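Local atomic coordinates of RV1873 (Mycobacterium tuberculosis, PDB entry 2JEK), a protein that is of unknown function, a conserved all-helical DUF1810-family protein built as a right-handed superhelix. Residues K11-A16 against L62-A67. Numbering follows the deposited sequence.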
ATOM      1  N   LYS A  11     -12.776   6.034   7.004  1.00 11.58           N
ATOM      2  CA  LYS A  11     -13.584   6.655   5.966  1.00 13.05           C
ATOM      3  C   LYS A  11     -12.767   7.610   5.081  1.00 11.14           C
ATOM      4  O   LYS A  11     -13.092   7.783   3.904  1.00 11.03           O
ATOM      5  CB  LYS A  11     -14.837   7.321   6.547  1.00 13.78           C
ATOM      6  CG  LYS A  11     -14.598   8.611   7.313  1.00 16.51           C
ATOM      7  CD  LYS A  11     -15.913   9.259   7.731  1.00 18.35           C
ATOM      8  CE  LYS A  11     -15.688  10.437   8.660  1.00 23.50           C
ATOM      9  NZ  LYS A  11     -15.029  11.597   8.012  1.00 32.92           N
ATOM     10  N   ARG A  12     -11.698   8.205   5.623  1.00  9.50           N
ATOM     11  CA  ARG A  12     -10.865   9.098   4.828  1.00  9.01           C
ATOM     12  C   ARG A  12     -10.327   8.377   3.586  1.00  8.99           C
ATOM     13  O   ARG A  12     -10.233   8.973   2.511  1.00  9.36           O
ATOM     14  CB  ARG A  12      -9.737   9.720   5.669  1.00  9.35           C
ATOM     15  CG  ARG A  12      -8.502   8.852   5.973  1.00  8.44           C
ATOM     16  CD  ARG A  12      -7.642   9.591   6.995  1.00 10.15           C
ATOM     17  NE  ARG A  12      -6.371   8.940   7.323  1.00  9.26           N
ATOM     18  CZ  ARG A  12      -6.248   7.892   8.142  1.00  9.80           C
ATOM     19  NH1 ARG A  12      -7.318   7.327   8.674  1.00  9.12           N
ATOM     20  NH2 ARG A  12      -5.048   7.375   8.403  1.00  9.71           N
ATOM     21  N   PHE A  13     -10.016   7.090   3.730  1.00  9.16           N
ATOM     22  CA  PHE A  13      -9.515   6.323   2.593  1.00  8.36           C
ATOM     23  C   PHE A  13     -10.639   5.998   1.616  1.00  7.92           C
ATOM     24  O   PHE A  13     -10.460   6.091   0.405  1.00  8.15           O
ATOM     25  CB  PHE A  13      -8.822   5.039   3.043  1.00  7.34           C
ATOM     26  CG  PHE A  13      -7.570   5.263   3.848  1.00  6.50           C
ATOM     27  CD1 PHE A  13      -6.381   5.628   3.223  1.00  6.01           C
ATOM     28  CD2 PHE A  13      -7.576   5.061   5.222  1.00  7.91           C
ATOM     29  CE1 PHE A  13      -5.233   5.822   3.972  1.00  5.95           C
ATOM     30  CE2 PHE A  13      -6.433   5.245   5.987  1.00  7.75           C
ATOM     31  CZ  PHE A  13      -5.253   5.611   5.349  1.00  6.16           C
ATOM     32  N   VAL A  14     -11.807   5.638   2.145  1.00  7.93           N
ATOM     33  CA  VAL A  14     -12.940   5.318   1.286  1.00  8.15           C
ATOM     34  C   VAL A  14     -13.285   6.512   0.391  1.00  7.97           C
ATOM     35  O   VAL A  14     -13.468   6.348  -0.803  1.00  8.73           O
ATOM     36  CB  VAL A  14     -14.186   4.886   2.108  1.00  9.16           C
ATOM     37  CG1 VAL A  14     -15.408   4.710   1.206  1.00 10.11           C
ATOM     38  CG2 VAL A  14     -13.902   3.601   2.890  1.00  9.15           C
ATOM     39  N   TYR A  15     -13.346   7.705   0.975  1.00  8.12           N
ATOM     40  CA  TYR A  15     -13.741   8.881   0.220  1.00  8.60           C
ATOM     41  C   TYR A  15     -12.659   9.379  -0.730  1.00  8.01           C
ATOM     42  O   TYR A  15     -12.977   9.919  -1.778  1.00  8.80           O
ATOM     43  CB  TYR A  15     -14.206  10.010   1.156  1.00  9.73           C
ATOM     44  CG  TYR A  15     -15.324   9.631   2.114  1.00 12.14           C
ATOM     45  CD1 TYR A  15     -16.372   8.823   1.704  1.00 13.91           C
ATOM     46  CD2 TYR A  15     -15.326  10.104   3.417  1.00 14.99           C
ATOM     47  CE1 TYR A  15     -17.399   8.472   2.584  1.00 14.80           C
ATOM     48  CE2 TYR A  15     -16.354   9.781   4.300  1.00 15.28           C
ATOM     49  CZ  TYR A  15     -17.382   8.970   3.870  1.00 13.69           C
ATOM     50  OH  TYR A  15     -18.398   8.628   4.725  1.00 17.73           O
ATOM     51  N   ALA A  16     -11.388   9.223  -0.353  1.00  7.73           N
ATOM     52  CA  ALA A  16     -10.277   9.566  -1.257  1.00  7.82           C
ATOM     53  C   ALA A  16     -10.258   8.628  -2.459  1.00  7.90           C
ATOM     54  O   ALA A  16     -10.000   9.044  -3.588  1.00  8.61           O
ATOM     55  CB  ALA A  16      -8.936   9.507  -0.521  1.00  8.23           C
ATOM     56  N   LEU A  62       0.240  -0.132  13.824  1.00 11.67           N
ATOM     57  CA  LEU A  62      -0.103  -1.466  13.342  1.00 12.64           C
ATOM     58  C   LEU A  62      -1.604  -1.774  13.537  1.00 11.22           C
ATOM     59  O   LEU A  62      -2.217  -2.435  12.699  1.00 11.09           O
ATOM     60  CB  LEU A  62       0.765  -2.562  13.984  1.00 13.87           C
ATOM     61  CG  LEU A  62       0.761  -3.888  13.205  1.00 14.84           C
ATOM     62  CD1 LEU A  62       1.546  -3.750  11.894  1.00 18.72           C
ATOM     63  CD2 LEU A  62       1.293  -5.043  14.042  1.00 16.20           C
ATOM     64  N   GLU A  63      -2.171  -1.298  14.647  1.00 12.02           N
ATOM     65  CA  GLU A  63      -3.591  -1.529  14.947  1.00 12.12           C
ATOM     66  C   GLU A  63      -4.477  -0.883  13.878  1.00 10.67           C
ATOM     67  O   GLU A  63      -5.478  -1.473  13.456  1.00 10.65           O
ATOM     68  CB  GLU A  63      -3.965  -1.013  16.343  1.00 13.36           C
ATOM     69  CG  GLU A  63      -3.410  -1.839  17.513  1.00 16.79           C
ATOM     70  CD  GLU A  63      -1.918  -1.609  17.803  1.00 23.74           C
ATOM     71  OE1 GLU A  63      -1.303  -0.637  17.299  1.00 17.20           O
ATOM     72  OE2 GLU A  63      -1.350  -2.422  18.566  1.00 30.28           O
ATOM     73  N   GLU A  64      -4.098   0.312  13.411  1.00  9.68           N
ATOM     74  CA  GLU A  64      -4.853   0.919  12.315  1.00  9.38           C
ATOM     75  C   GLU A  64      -4.718   0.097  11.020  1.00  9.10           C
ATOM     76  O   GLU A  64      -5.693  -0.086  10.298  1.00  8.92           O
ATOM     77  CB  GLU A  64      -4.467   2.382  12.089  1.00  9.43           C
ATOM     78  CG  GLU A  64      -5.247   2.989  10.926  1.00 10.18           C
ATOM     79  CD  GLU A  64      -5.056   4.477  10.730  1.00 11.21           C
ATOM     80  OE1 GLU A  64      -4.338   5.145  11.509  1.00 11.61           O
ATOM     81  OE2 GLU A  64      -5.650   5.000   9.763  1.00 11.86           O
ATOM     82  N   ALA A  65      -3.516  -0.410  10.747  1.00  8.81           N
ATOM     83  CA  ALA A  65      -3.320  -1.264   9.565  1.00  8.83           C
ATOM     84  C   ALA A  65      -4.209  -2.495   9.639  1.00  9.32           C
ATOM     85  O   ALA A  65      -4.794  -2.930   8.642  1.00  9.06           O
ATOM     86  CB  ALA A  65      -1.848  -1.660   9.413  1.00  9.32           C
ATOM     87  N   GLN A  66      -4.326  -3.051  10.844  1.00 10.01           N
ATOM     88  CA  GLN A  66      -5.177  -4.230  11.039  1.00 10.21           C
ATOM     89  C   GLN A  66      -6.651  -3.902  10.822  1.00  9.00           C
ATOM     90  O   GLN A  66      -7.377  -4.657  10.170  1.00 10.47           O
ATOM     91  CB  GLN A  66      -4.938  -4.831  12.419  1.00 10.37           C
ATOM     92  CG  GLN A  66      -3.546  -5.424  12.525  1.00 10.43           C
ATOM     93  CD  GLN A  66      -3.206  -5.986  13.880  1.00 11.73           C
ATOM     94  OE1 GLN A  66      -3.767  -5.579  14.901  1.00 14.93           O
ATOM     95  NE2 GLN A  66      -2.261  -6.932  13.899  1.00 12.35           N
ATOM     96  N   ALA A  67      -7.072  -2.752  11.337  1.00  9.28           N
ATOM     97  CA  ALA A  67      -8.442  -2.273  11.092  1.00 10.44           C
ATOM     98  C   ALA A  67      -8.705  -2.029   9.601  1.00 10.54           C
ATOM     99  O   ALA A  67      -9.791  -2.302   9.088  1.00 10.83           O
ATOM    100  CB  ALA A  67      -8.713  -1.024  11.897  1.00 11.01           C
TER
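Phe13 and Ala65 carry the nearest CA atoms, 12.0 Å from each other, of two short helices, 11-17 and 62-70, in this right-handed helical superhelix. With the backbones that far apart, long side chains do the joining: Arg12 and Glu64 span the gap in a salt bridge whose glutamate is buried. Glu64 reaches across fully extended, with CG anti to the backbone N (chi1 179°), and Arg12 meets it from the opposite direction. The grip is end-on and forked: Arg12 NH2 and Glu64 OE2 are 2.8 Å apart, and Arg12 NH1 bonds the same Glu64 OE2 at 3.1 Å, its N-H more bent at 137°. That oxygen lies close to the guanidinium plane and is approached on its syn side, while the guanidinium and carboxylate planes are turned 60° apart. Glu64 OE1 goes instead to the Ser60 hydroxyl, which ties down the other half of the carboxylate. The arginine is fixed as well by carbonyls, Arg56 O at NE, Gly58 O at NH2 and Asp9 O at NH1. Its adjacent positive charge probably favours the ionised form of Glu64. Phe13 CE2 lies over the centre of one guanidinium face, and Glu64 OE2 sits at the ring's edge, 3.9 Å from Phe13 CE2.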